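Local coordinates for protein KmHsv2 (Kluyveromyces marxianus, PDB 3VU4) that probably binds phosphoinositides at membranes, as a seven-bladed beta-propeller of the PROPPIN family, to which the autophagy protein Atg18 also belongs, at residues Asp208-Cys213 with Phe223-Gly228; Gly217-Val222 with Glu233-Leu238; Ser249-Lys254 with Ile314-Leu319; Ile269-Asp274 with Met286-Ser291. All blocks are in the same frame, centred on the assembly; numbering follows the deposited sequence.

Contact 1: residues Asp208-Cys213 with Phe223-Gly228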
loop_
_atom_site.group_PDB
_atom_site.type_symbol
_atom_site.label_atom_id
_atom_site.label_comp_id
_atom_site.label_asym_id
_atom_site.label_seq_id
_atom_site.Cartn_x
_atom_site.Cartn_y
_atom_site.Cartn_z
ATOM N N ASP A 208 0.506 -0.358 -14.090
ATOM C CA ASP A 208 -0.348 -0.332 -15.267
ATOM C C ASP A 208 -1.818 -0.394 -14.871
ATOM O O ASP A 208 -2.701 -0.223 -15.709
ATOM C CB ASP A 208 0.003 -1.480 -16.216
ATOM C CG ASP A 208 -0.025 -2.826 -15.539
ATOM O OD1 ASP A 208 -0.796 -3.700 -15.980
ATOM O OD2 ASP A 208 0.730 -3.023 -14.566
ATOM N N MET A 209 -2.083 -0.636 -13.591
ATOM C CA MET A 209 -3.460 -0.671 -13.098
ATOM C C MET A 209 -3.558 0.023 -11.746
ATOM O O MET A 209 -2.580 0.094 -10.996
ATOM C CB MET A 209 -3.966 -2.112 -12.968
ATOM C CG MET A 209 -4.179 -2.824 -14.298
ATOM S SD MET A 209 -4.996 -4.430 -14.110
ATOM C CE MET A 209 -3.688 -5.418 -13.217
ATOM N N VAL A 210 -4.731 0.555 -11.438
ATOM C CA VAL A 210 -4.926 1.212 -10.154
ATOM C C VAL A 210 -6.263 0.769 -9.572
ATOM O O VAL A 210 -7.279 0.799 -10.260
ATOM C CB VAL A 210 -4.895 2.747 -10.287
ATOM C CG1 VAL A 210 -5.992 3.224 -11.233
ATOM C CG2 VAL A 210 -5.040 3.378 -8.919
ATOM N N ALA A 211 -6.256 0.328 -8.315
ATOM C CA ALA A 211 -7.486 -0.120 -7.665
ATOM C C ALA A 211 -8.024 0.997 -6.779
ATOM O O ALA A 211 -7.257 1.676 -6.080
ATOM C CB ALA A 211 -7.218 -1.373 -6.828
ATOM N N THR A 212 -9.334 1.200 -6.817
ATOM C CA THR A 212 -9.953 2.248 -6.011
ATOM C C THR A 212 -11.159 1.739 -5.241
ATOM O O THR A 212 -11.762 0.720 -5.576
ATOM C CB THR A 212 -10.425 3.451 -6.884
ATOM O OG1 THR A 212 -11.563 3.069 -7.668
ATOM C CG2 THR A 212 -9.316 3.901 -7.816
ATOM N N CYS A 213 -11.504 2.455 -4.190
ATOM C CA CYS A 213 -12.668 2.103 -3.400
ATOM C C CYS A 213 -13.093 3.353 -2.671
ATOM O O CYS A 213 -12.253 4.180 -2.320
ATOM C CB CYS A 213 -12.344 0.993 -2.404
ATOM S SG CYS A 213 -11.253 1.493 -1.094
ATOM N N PHE A 223 -8.842 0.112 -12.745
ATOM C CA PHE A 223 -8.709 0.796 -14.029
ATOM C C PHE A 223 -7.295 0.665 -14.577
ATOM O O PHE A 223 -6.349 0.454 -13.816
ATOM C CB PHE A 223 -9.003 2.304 -13.908
ATOM C CG PHE A 223 -10.321 2.641 -13.247
ATOM C CD1 PHE A 223 -10.436 2.674 -11.853
ATOM C CD2 PHE A 223 -11.443 2.947 -14.017
ATOM C CE1 PHE A 223 -11.647 3.010 -11.237
ATOM C CE2 PHE A 223 -12.662 3.285 -13.411
ATOM C CZ PHE A 223 -12.764 3.317 -12.018
ATOM N N LYS A 224 -7.161 0.790 -15.906
ATOM C CA LYS A 224 -5.850 0.768 -16.563
ATOM C C LYS A 224 -5.325 2.176 -16.343
ATOM O O LYS A 224 -6.056 3.141 -16.558
ATOM C CB LYS A 224 -5.968 0.580 -18.071
ATOM C CG LYS A 224 -6.335 -0.792 -18.579
ATOM C CD LYS A 224 -6.411 -0.716 -20.105
ATOM C CE LYS A 224 -6.887 -2.014 -20.733
ATOM N NZ LYS A 224 -7.328 -1.802 -22.148
ATOM N N THR A 225 -4.074 2.306 -15.930
ATOM C CA THR A 225 -3.511 3.630 -15.702
ATOM C C THR A 225 -3.202 4.373 -17.001
ATOM O O THR A 225 -3.084 5.602 -17.015
ATOM C CB THR A 225 -2.223 3.548 -14.868
ATOM O OG1 THR A 225 -1.302 2.651 -15.503
ATOM C CG2 THR A 225 -2.534 3.058 -13.455
ATOM N N GLU A 226 -3.075 3.629 -18.095
ATOM C CA GLU A 226 -2.775 4.238 -19.381
ATOM C C GLU A 226 -3.948 5.010 -19.970
ATOM O O GLU A 226 -3.786 6.156 -20.369
ATOM C CB GLU A 226 -2.336 3.183 -20.377
ATOM C CG GLU A 226 -1.885 3.757 -21.700
ATOM C CD GLU A 226 -1.827 2.709 -22.789
ATOM O OE1 GLU A 226 -1.171 2.966 -23.823
ATOM O OE2 GLU A 226 -2.450 1.633 -22.613
ATOM N N ASP A 227 -5.121 4.382 -20.029
ATOM C CA ASP A 227 -6.306 5.034 -20.588
ATOM C C ASP A 227 -7.484 5.154 -19.622
ATOM O O ASP A 227 -8.578 5.550 -20.021
ATOM C CB ASP A 227 -6.777 4.305 -21.851
ATOM C CG ASP A 227 -6.996 2.821 -21.623
ATOM O OD1 ASP A 227 -7.187 2.412 -20.458
ATOM O OD2 ASP A 227 -6.989 2.056 -22.612
ATOM N N GLY A 228 -7.271 4.794 -18.364
ATOM C CA GLY A 228 -8.332 4.897 -17.378
ATOM C C GLY A 228 -9.628 4.154 -17.647
ATOM O O GLY A 228 -10.678 4.556 -17.152
#
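Phe223, Thr225 and Val210 carry most of the contact where strands 209-214 and 219-224 run antiparallel. Val210 and Phe223 form a hydrogen-bonded pair: Val210 N gives to Phe223 O (2.9 Å), and Phe223 N gives to Val210 O (3.0 Å). Their side chains share one face of the sheet, with Val210 CG1 4.1 Å from Phe223 CB. CG of Phe223 is anti to its carbonyl carbon (chi1 -52°), which carries the ring along the neighbouring strand until its CE1 edge stands 3.6 Å from Thr212 OG1. That hydroxyl lies in the plane of the ring, and it is hydrogen-bonded to His194 NE2. Thr225 closes the pairing where strand 219-224 ends and strand 209-214 begins. Thr225 N donates to Asp208 O (2.9 Å), while its two branches divide their work. OG1 turns back to bond Ser207 O, and the methyl CG2 rests 3.6 Å from Met209 C and touches the side chain of Val210. With an alanine at Thr225, Ser207 O would probably lose its hydroxyl partner and a gap would open beside Met209 and Val210. Met209 and Lys224 pair on the other face, where Met209 packs on Trp248 of strand 243-248 in the following blade, while on the far side strand 198-203 continues the sheet through a backbone hydrogen bond between Arg202 and Ala211.

Contact 2: residues Gly217-Val222 with Glu233-Leu238. With SO4 (sulfate ion), chain E.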
loop_
_atom_site.group_PDB
_atom_site.type_symbol
_atom_site.label_atom_id
_atom_site.label_comp_id
_atom_site.label_asym_id
_atom_site.label_seq_id
_atom_site.Cartn_x
_atom_site.Cartn_y
_atom_site.Cartn_z
ATOM N N GLY A 217 -18.111 1.860 0.829
ATOM C CA GLY A 217 -18.554 1.498 -0.507
ATOM C C GLY A 217 -18.652 -0.002 -0.726
ATOM O O GLY A 217 -17.801 -0.792 -0.301
ATOM N N THR A 218 -19.706 -0.391 -1.418
ATOM C CA THR A 218 -19.956 -1.784 -1.735
ATOM C C THR A 218 -19.127 -2.236 -2.948
ATOM O O THR A 218 -19.043 -3.423 -3.251
ATOM C CB THR A 218 -21.453 -1.958 -2.025
ATOM O OG1 THR A 218 -21.650 -2.982 -3.014
ATOM C CG2 THR A 218 -22.024 -0.637 -2.541
ATOM N N ILE A 219 -18.482 -1.280 -3.606
ATOM C CA ILE A 219 -17.723 -1.561 -4.810
ATOM C C ILE A 219 -16.261 -1.171 -4.833
ATOM O O ILE A 219 -15.887 -0.098 -4.365
ATOM C CB ILE A 219 -18.393 -0.863 -6.007
ATOM C CG1 ILE A 219 -19.852 -1.301 -6.128
ATOM C CG2 ILE A 219 -17.663 -1.180 -7.282
ATOM C CD1 ILE A 219 -20.652 -0.504 -7.168
ATOM N N ILE A 220 -15.444 -2.076 -5.366
ATOM C CA ILE A 220 -14.018 -1.847 -5.546
ATOM C C ILE A 220 -13.815 -1.867 -7.077
ATOM O O ILE A 220 -14.364 -2.730 -7.772
ATOM C CB ILE A 220 -13.170 -2.954 -4.890
ATOM C CG1 ILE A 220 -13.327 -2.901 -3.369
ATOM C CG2 ILE A 220 -11.701 -2.777 -5.262
ATOM C CD1 ILE A 220 -12.560 -3.978 -2.620
ATOM N N ARG A 221 -13.061 -0.905 -7.608
ATOM C CA ARG A 221 -12.838 -0.830 -9.048
ATOM C C ARG A 221 -11.377 -0.853 -9.454
ATOM O O ARG A 221 -10.500 -0.391 -8.717
ATOM C CB ARG A 221 -13.483 0.429 -9.634
ATOM C CG ARG A 221 -14.980 0.505 -9.419
ATOM C CD ARG A 221 -15.631 1.610 -10.242
ATOM N NE ARG A 221 -17.085 1.483 -10.210
ATOM C CZ ARG A 221 -17.900 2.225 -9.459
ATOM N NH1 ARG A 221 -17.416 3.182 -8.669
ATOM N NH2 ARG A 221 -19.203 1.981 -9.463
ATOM N N VAL A 222 -11.119 -1.397 -10.641
ATOM C CA VAL A 222 -9.767 -1.461 -11.154
ATOM C C VAL A 222 -9.748 -0.842 -12.536
ATOM O O VAL A 222 -10.547 -1.224 -13.395
ATOM C CB VAL A 222 -9.267 -2.906 -11.254
ATOM C CG1 VAL A 222 -7.806 -2.905 -11.659
ATOM C CG2 VAL A 222 -9.453 -3.623 -9.931
ATOM N N GLU A 233 -14.479 -4.934 -11.617
ATOM C CA GLU A 233 -15.342 -4.392 -10.589
ATOM C C GLU A 233 -15.711 -5.547 -9.658
ATOM O O GLU A 233 -16.087 -6.629 -10.115
ATOM C CB GLU A 233 -16.601 -3.739 -11.186
ATOM C CG GLU A 233 -17.162 -2.648 -10.282
ATOM C CD GLU A 233 -18.351 -1.882 -10.868
ATOM O OE1 GLU A 233 -19.487 -2.398 -10.818
ATOM O OE2 GLU A 233 -18.148 -0.758 -11.373
ATOM N N PHE A 234 -15.563 -5.316 -8.355
ATOM C CA PHE A 234 -15.881 -6.324 -7.354
ATOM C C PHE A 234 -16.889 -5.776 -6.350
ATOM O O PHE A 234 -16.876 -4.591 -6.035
ATOM C CB PHE A 234 -14.613 -6.741 -6.619
ATOM C CG PHE A 234 -13.515 -7.201 -7.521
ATOM C CD1 PHE A 234 -13.591 -8.433 -8.157
ATOM C CD2 PHE A 234 -12.394 -6.405 -7.729
ATOM C CE1 PHE A 234 -12.562 -8.869 -8.991
ATOM C CE2 PHE A 234 -11.358 -6.831 -8.561
ATOM C CZ PHE A 234 -11.444 -8.069 -9.191
ATOM N N ARG A 235 -17.761 -6.639 -5.849
ATOM C CA ARG A 235 -18.758 -6.231 -4.869
ATOM C C ARG A 235 -18.294 -6.791 -3.542
ATOM O O ARG A 235 -17.923 -7.955 -3.458
ATOM C CB ARG A 235 -20.116 -6.819 -5.226
ATOM C CG ARG A 235 -20.482 -6.619 -6.681
ATOM C CD ARG A 235 -21.202 -5.317 -6.901
ATOM N NE ARG A 235 -22.645 -5.516 -6.821
ATOM C CZ ARG A 235 -23.539 -4.535 -6.879
ATOM N NH1 ARG A 235 -23.140 -3.274 -7.015
ATOM N NH2 ARG A 235 -24.835 -4.821 -6.810
ATOM N N ARG A 236 -18.292 -5.965 -2.506
ATOM C CA ARG A 236 -17.857 -6.430 -1.202
ATOM C C ARG A 236 -19.015 -7.152 -0.543
ATOM O O ARG A 236 -18.831 -8.005 0.329
ATOM C CB ARG A 236 -17.386 -5.240 -0.366
ATOM C CG ARG A 236 -16.013 -4.743 -0.795
ATOM C CD ARG A 236 -15.692 -3.320 -0.346
ATOM N NE ARG A 236 -15.780 -3.072 1.095
ATOM C CZ ARG A 236 -15.524 -3.957 2.056
ATOM N NH1 ARG A 236 -15.164 -5.207 1.769
ATOM N NH2 ARG A 236 -15.603 -3.573 3.319
ATOM N N GLY A 237 -20.216 -6.820 -0.992
ATOM C CA GLY A 237 -21.401 -7.449 -0.444
ATOM C C GLY A 237 -21.466 -7.504 1.076
ATOM O O GLY A 237 -21.657 -6.481 1.744
ATOM N N LEU A 238 -21.300 -8.710 1.613
ATOM C CA LEU A 238 -21.366 -8.974 3.050
ATOM C C LEU A 238 -20.552 -8.076 3.987
ATOM O O LEU A 238 -21.096 -7.521 4.955
ATOM C CB LEU A 238 -21.011 -10.445 3.311
ATOM C CG LEU A 238 -22.182 -11.436 3.259
ATOM C CD1 LEU A 238 -23.026 -11.275 4.520
ATOM C CD2 LEU A 238 -23.027 -11.207 1.999
HETATM S S SO4 E . -19.595 4.602 -5.413
HETATM O O1 SO4 E . -19.220 4.895 -6.809
HETATM O O2 SO4 E . -18.951 3.342 -5.002
HETATM O O3 SO4 E . -19.141 5.685 -4.518
HETATM O O4 SO4 E . -21.064 4.499 -5.324
#
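Arg221 and Glu233 run alongside each other in the same direction and are joined by a salt bridge in which Arg221 NE gives to Glu233 OE2 at 2.7 Å. The carboxylate oxygen sits in the guanidinium plane, yet the arginine meets it from above the carboxylate plane, the two planes being 69° apart. On another edge of the group, Arg221 NH1 makes a nearly straight bond of 3.1 Å to sulfate O1. The backbones zip together: Ile220 and Phe234 exchange two hydrogen bonds, and Arg236 N adds a third to Thr218 O at 2.8 Å. Ile219 CG2 packs 3.4 Å from Glu233 CG and lies over the rim of one guanidinium face of Arg221, while its CD1 touches the edge of the Arg235 guanidinium. On the other face of the sheet Ile220 CG1 rests 3.9 Å from Arg236 CD, and Val222 CG2 lies 4.0 Å from Phe234 CE2. Arg236 also salt-bridges Asp239. Phe234 to Gly237 spell the FRRG signature of PROPPINs, its two arginines turned to different sides of the blade; the sulfate, probably from the crystallisation liquor and also bound by His194, Thr195, Asn196 and Ser214, may mark a phosphoinositide phosphate site.

Contact 3: residues Ser249-Lys254 with Ile314-Leu319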
loop_
_atom_site.group_PDB
_atom_site.type_symbol
_atom_site.label_atom_id
_atom_site.label_comp_id
_atom_site.label_asym_id
_atom_site.label_seq_id
_atom_site.Cartn_x
_atom_site.Cartn_y
_atom_site.Cartn_z
ATOM N N SER A 249 -1.059 -8.520 -5.360
ATOM C CA SER A 249 -0.079 -9.607 -5.317
ATOM C C SER A 249 1.030 -9.224 -6.302
ATOM O O SER A 249 0.818 -8.413 -7.201
ATOM C CB SER A 249 -0.720 -10.949 -5.689
ATOM O OG SER A 249 -1.307 -10.911 -6.977
ATOM N N THR A 250 2.211 -9.799 -6.128
ATOM C CA THR A 250 3.358 -9.452 -6.965
ATOM C C THR A 250 3.199 -9.520 -8.488
ATOM O O THR A 250 3.804 -8.720 -9.199
ATOM C CB THR A 250 4.599 -10.248 -6.528
ATOM O OG1 THR A 250 4.319 -11.651 -6.570
ATOM C CG2 THR A 250 4.980 -9.862 -5.108
ATOM N N ASP A 251 2.390 -10.446 -8.998
ATOM C CA ASP A 251 2.180 -10.532 -10.448
ATOM C C ASP A 251 0.944 -9.736 -10.903
ATOM O O ASP A 251 0.598 -9.733 -12.089
ATOM C CB ASP A 251 2.034 -11.992 -10.885
ATOM C CG ASP A 251 0.858 -12.685 -10.221
ATOM O OD1 ASP A 251 0.034 -12.005 -9.563
ATOM O OD2 ASP A 251 0.754 -13.917 -10.358
ATOM N N GLY A 252 0.283 -9.070 -9.957
ATOM C CA GLY A 252 -0.893 -8.276 -10.278
ATOM C C GLY A 252 -2.171 -9.079 -10.447
ATOM O O GLY A 252 -3.194 -8.553 -10.894
ATOM N N SER A 253 -2.113 -10.352 -10.079
ATOM C CA SER A 253 -3.248 -11.268 -10.193
ATOM C C SER A 253 -4.343 -11.147 -9.126
ATOM O O SER A 253 -5.526 -11.258 -9.428
ATOM C CB SER A 253 -2.738 -12.712 -10.194
ATOM O OG SER A 253 -3.806 -13.615 -9.943
ATOM N N LYS A 254 -3.955 -10.960 -7.873
ATOM C CA LYS A 254 -4.936 -10.857 -6.806
ATOM C C LYS A 254 -4.841 -9.573 -6.016
ATOM O O LYS A 254 -3.787 -8.948 -5.914
ATOM C CB LYS A 254 -4.818 -12.053 -5.868
ATOM C CG LYS A 254 -5.237 -13.339 -6.527
ATOM C CD LYS A 254 -4.846 -14.539 -5.711
ATOM C CE LYS A 254 -4.966 -15.808 -6.551
ATOM N NZ LYS A 254 -4.068 -15.755 -7.750
ATOM N N ILE A 314 4.112 -10.829 -0.548
ATOM C CA ILE A 314 5.540 -11.088 -0.619
ATOM C C ILE A 314 5.801 -12.105 -1.717
ATOM O O ILE A 314 6.933 -12.526 -1.930
ATOM C CB ILE A 314 6.086 -11.622 0.726
ATOM C CG1 ILE A 314 5.378 -12.919 1.115
ATOM C CG2 ILE A 314 5.891 -10.581 1.802
ATOM C CD1 ILE A 314 6.008 -13.621 2.308
ATOM N N SER A 315 4.733 -12.491 -2.407
ATOM C CA SER A 315 4.813 -13.453 -3.492
ATOM C C SER A 315 3.467 -13.455 -4.190
ATOM O O SER A 315 2.622 -12.602 -3.926
ATOM C CB SER A 315 5.099 -14.846 -2.959
ATOM O OG SER A 315 3.900 -15.502 -2.605
ATOM N N GLU A 316 3.260 -14.420 -5.072
ATOM C CA GLU A 316 2.005 -14.498 -5.798
ATOM C C GLU A 316 0.922 -15.137 -4.951
ATOM O O GLU A 316 -0.269 -14.960 -5.222
ATOM C CB GLU A 316 2.198 -15.286 -7.094
ATOM C CG GLU A 316 3.122 -14.585 -8.073
ATOM C CD GLU A 316 3.313 -15.338 -9.379
ATOM O OE1 GLU A 316 4.013 -14.800 -10.268
ATOM O OE2 GLU A 316 2.771 -16.459 -9.523
ATOM N N SER A 317 1.336 -15.862 -3.916
ATOM C CA SER A 317 0.381 -16.538 -3.048
ATOM C C SER A 317 0.484 -16.194 -1.554
ATOM O O SER A 317 -0.402 -16.556 -0.779
ATOM C CB SER A 317 0.516 -18.050 -3.221
ATOM O OG SER A 317 1.797 -18.481 -2.796
ATOM N N SER A 318 1.552 -15.513 -1.147
ATOM C CA SER A 318 1.717 -15.154 0.264
ATOM C C SER A 318 1.747 -13.657 0.527
ATOM O O SER A 318 2.209 -12.880 -0.307
ATOM C CB SER A 318 2.994 -15.776 0.833
ATOM O OG SER A 318 2.847 -17.178 0.932
ATOM N N LEU A 319 1.250 -13.263 1.697
ATOM C CA LEU A 319 1.245 -11.866 2.086
ATOM C C LEU A 319 1.427 -11.749 3.596
ATOM O O LEU A 319 1.187 -12.702 4.342
ATOM C CB LEU A 319 -0.058 -11.195 1.643
ATOM C CG LEU A 319 -1.368 -11.691 2.244
ATOM C CD1 LEU A 319 -1.634 -10.935 3.520
ATOM C CD2 LEU A 319 -2.517 -11.469 1.263
HETATM O O HOH W 1 -1.599 -13.630 -7.145
#
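Ser249 OG is gripped from two directions: Lys254 N donates to it almost straight at 2.8 Å, and a water lies 2.7 Å from it. The hydroxyl meets both from a position between its own backbone N and carbonyl carbon (chi1 58°). The same water donates to Glu316 O (2.7 Å), bridging two loops whose direct contact is otherwise packing, and takes a weak bond from Lys254 NZ. Behind the hydroxyl, Ser249 CB faces the carbonyls of Ser315 and Glu316. Thr250, next along, sets its hydroxyl against the backbone, OG1 being 3.1 Å from Ser315 C and beside Glu316 CG, while its methyl CG2 lies 3.8 Å from Ser315 N. These are neighbouring blades of the propeller: Ser249-Gly252 is a type I turn linking strands 243-248 and 254-259, and Ile314-Leu319 leads from strand 310-313 into strand 318-323. Each turn is secured from within. Asp251 OD1 accepts from Ser253 N (2.8 Å) as an Asx turn, and Ser315 OG receives both Ser317 N and Ser318 N in an ST turn and ST motif. The remaining oxygen of Asp251 belongs to a close pair of acids: OD2 stands 3.4 Å from Glu316 OE2, with the two side chains crossing at about a right angle.

Contact 4: residues Ile269-Asp274 with Met286-Ser291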
loop_
_atom_site.group_PDB
_atom_site.type_symbol
_atom_site.label_atom_id
_atom_site.label_comp_id
_atom_site.label_asym_id
_atom_site.label_seq_id
_atom_site.Cartn_x
_atom_site.Cartn_y
_atom_site.Cartn_z
ATOM N N ILE A 269 -8.076 -10.507 -10.190
ATOM C CA ILE A 269 -8.043 -9.685 -11.403
ATOM C C ILE A 269 -7.890 -10.593 -12.643
ATOM O O ILE A 269 -8.547 -10.392 -13.672
ATOM C CB ILE A 269 -6.896 -8.643 -11.348
ATOM C CG1 ILE A 269 -7.320 -7.448 -10.481
ATOM C CG2 ILE A 269 -6.543 -8.161 -12.751
ATOM C CD1 ILE A 269 -7.403 -7.743 -8.994
ATOM N N PHE A 270 -7.016 -11.585 -12.548
ATOM C CA PHE A 270 -6.850 -12.545 -13.634
ATOM C C PHE A 270 -6.351 -13.848 -13.029
ATOM O O PHE A 270 -5.649 -13.830 -12.013
ATOM C CB PHE A 270 -5.901 -12.009 -14.724
ATOM C CG PHE A 270 -4.444 -11.971 -14.339
ATOM C CD1 PHE A 270 -3.672 -13.132 -14.352
ATOM C CD2 PHE A 270 -3.823 -10.755 -14.031
ATOM C CE1 PHE A 270 -2.301 -13.092 -14.073
ATOM C CE2 PHE A 270 -2.455 -10.701 -13.751
ATOM C CZ PHE A 270 -1.693 -11.876 -13.772
ATOM N N ASN A 271 -6.738 -14.978 -13.623
ATOM C CA ASN A 271 -6.322 -16.261 -13.086
ATOM C C ASN A 271 -4.823 -16.489 -13.245
ATOM O O ASN A 271 -4.264 -16.408 -14.331
ATOM C CB ASN A 271 -7.107 -17.404 -13.704
ATOM C CG ASN A 271 -6.893 -18.697 -12.958
ATOM O OD1 ASN A 271 -5.778 -19.211 -12.916
ATOM N ND2 ASN A 271 -7.952 -19.222 -12.342
ATOM N N ASP A 272 -4.208 -16.779 -12.106
ATOM C CA ASP A 272 -2.777 -16.974 -11.921
ATOM C C ASP A 272 -2.206 -18.364 -12.197
ATOM O O ASP A 272 -1.081 -18.505 -12.652
ATOM C CB ASP A 272 -2.463 -16.611 -10.467
ATOM C CG ASP A 272 -1.268 -15.751 -10.348
ATOM O OD1 ASP A 272 -0.877 -15.179 -11.381
ATOM O OD2 ASP A 272 -0.723 -15.628 -9.237
ATOM N N GLN A 273 -2.993 -19.380 -11.877
ATOM C CA GLN A 273 -2.604 -20.773 -11.993
ATOM C C GLN A 273 -2.496 -21.365 -13.402
ATOM O O GLN A 273 -2.868 -20.740 -14.399
ATOM C CB GLN A 273 -3.602 -21.608 -11.190
ATOM C CG GLN A 273 -4.057 -20.951 -9.890
ATOM C CD GLN A 273 -2.989 -20.992 -8.813
ATOM O OE1 GLN A 273 -2.890 -21.962 -8.054
ATOM N NE2 GLN A 273 -2.171 -19.944 -8.749
ATOM N N ASP A 274 -1.960 -22.583 -13.450
ATOM C CA ASP A 274 -1.843 -23.359 -14.683
ATOM C C ASP A 274 -2.964 -24.360 -14.446
ATOM O O ASP A 274 -2.794 -25.339 -13.719
ATOM C CB ASP A 274 -0.503 -24.084 -14.754
ATOM C CG ASP A 274 -0.357 -24.896 -16.017
ATOM O OD1 ASP A 274 -0.472 -24.310 -17.118
ATOM O OD2 ASP A 274 -0.134 -26.121 -15.913
ATOM N N MET A 286 -13.208 -26.337 -19.302
ATOM C CA MET A 286 -13.049 -25.416 -18.186
ATOM C C MET A 286 -12.683 -23.983 -18.571
ATOM O O MET A 286 -11.759 -23.747 -19.347
ATOM C CB MET A 286 -12.001 -25.952 -17.207
ATOM C CG MET A 286 -12.502 -27.045 -16.281
ATOM S SD MET A 286 -13.947 -26.552 -15.316
ATOM C CE MET A 286 -13.291 -25.150 -14.364
ATOM N N LYS A 287 -13.433 -23.031 -18.022
ATOM C CA LYS A 287 -13.185 -21.609 -18.251
ATOM C C LYS A 287 -12.963 -20.982 -16.880
ATOM O O LYS A 287 -13.543 -21.427 -15.879
ATOM C CB LYS A 287 -14.382 -20.954 -18.935
ATOM C CG LYS A 287 -14.604 -21.419 -20.351
ATOM C CD LYS A 287 -13.453 -21.024 -21.226
ATOM C CE LYS A 287 -13.592 -21.663 -22.592
ATOM N NZ LYS A 287 -12.388 -21.400 -23.430
ATOM N N TYR A 288 -12.120 -19.959 -16.820
ATOM C CA TYR A 288 -11.836 -19.308 -15.538
ATOM C C TYR A 288 -12.091 -17.808 -15.577
ATOM O O TYR A 288 -11.179 -17.007 -15.779
ATOM C CB TYR A 288 -10.385 -19.588 -15.109
ATOM C CG TYR A 288 -10.088 -21.069 -15.001
ATOM C CD1 TYR A 288 -9.747 -21.823 -16.139
ATOM C CD2 TYR A 288 -10.229 -21.739 -13.782
ATOM C CE1 TYR A 288 -9.563 -23.206 -16.062
ATOM C CE2 TYR A 288 -10.047 -23.121 -13.693
ATOM C CZ TYR A 288 -9.717 -23.851 -14.842
ATOM O OH TYR A 288 -9.571 -25.219 -14.765
ATOM N N PHE A 289 -13.348 -17.428 -15.391
ATOM C CA PHE A 289 -13.699 -16.016 -15.403
ATOM C C PHE A 289 -13.604 -15.449 -13.995
ATOM O O PHE A 289 -13.699 -16.185 -13.007
ATOM C CB PHE A 289 -15.102 -15.823 -15.983
ATOM C CG PHE A 289 -15.227 -16.291 -17.407
ATOM C CD1 PHE A 289 -14.239 -15.985 -18.341
ATOM C CD2 PHE A 289 -16.322 -17.047 -17.818
ATOM C CE1 PHE A 289 -14.342 -16.429 -19.663
ATOM C CE2 PHE A 289 -16.431 -17.489 -19.130
ATOM C CZ PHE A 289 -15.442 -17.181 -20.051
ATOM N N GLN A 290 -13.407 -14.139 -13.911
ATOM C CA GLN A 290 -13.272 -13.481 -12.618
ATOM C C GLN A 290 -14.585 -13.204 -11.904
ATOM O O GLN A 290 -15.472 -12.536 -12.431
ATOM C CB GLN A 290 -12.475 -12.189 -12.778
ATOM C CG GLN A 290 -10.995 -12.438 -13.047
ATOM C CD GLN A 290 -10.764 -13.352 -14.249
ATOM O OE1 GLN A 290 -11.071 -12.986 -15.390
ATOM N NE2 GLN A 290 -10.230 -14.548 -13.996
ATOM N N SER A 291 -14.696 -13.739 -10.693
ATOM C CA SER A 291 -15.885 -13.550 -9.879
ATOM C C SER A 291 -16.047 -12.097 -9.481
ATOM O O SER A 291 -15.072 -11.357 -9.329
ATOM C CB SER A 291 -15.815 -14.387 -8.606
ATOM O OG SER A 291 -16.901 -14.062 -7.755
#
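Gln290 reaches across to Ile269, Phe270 and Asn271, its outer atoms lying along that backbone. From CB the chain sets CG anti to the carbonyl carbon, which places CG 3.3 Å from Ile269 O, an oxygen already hydrogen-bonded by Arg232 NE. A bend at the second torsion (chi2 55°) then folds the amide over, so that CD approaches Phe270 CA at 4.0 Å while OE1 remains near Ile269 O. At the tip, NE2 comes 3.5 Å from Asn271 N, a packing contact between two nitrogens. Its hydrogen bonds go to other groups: one to Tyr288 O in its own segment at 3.2 Å, from above that carbonyl plane, and another to Glu268 OE2. Both segments belong to the long excursion between strands 263-268 and 296-299, which in this family is the loop probably used to enter the membrane; the contact is where its outgoing and returning limbs meet near the blade. A leucine at Gln290 is likely to leave Tyr288 O and the Glu268 carboxylate without their amide mate, freeing the returning limb to shift. Farther out, Asn271 leans on Tyr288. CG of Asn271 lies anti to its backbone N (chi1 -168°), sending ND2 to within 3.7 Å of Tyr288 CD2 and equally near Tyr288 CB, with amide and ring planes 64° apart. Asn271 OD1 is held by Asn275 ND2, and Tyr288 OH bonds Lys276 O.

Overall arrangement
Contacts 1 and 2 lie in one four-stranded blade, sharing strand 219-224; their centres are 15 Å apart, and their segments alternate along the chain. Contact 3 follows in sequence and joins the next two blades through their turns. Contact 4 is nested inside the loop that contact 3 closes, at the root of a long excursion, with its centre about 15 Å from contact 3. Met209 links contact 1 to both later contacts, packing on Gly252 and Ile269, while Phe234 joins contact 2 to contact 4. The FRRG strand thus abuts the base of the probable membrane loop, consistent with headgroup binding and membrane insertion acting on one side of the propeller.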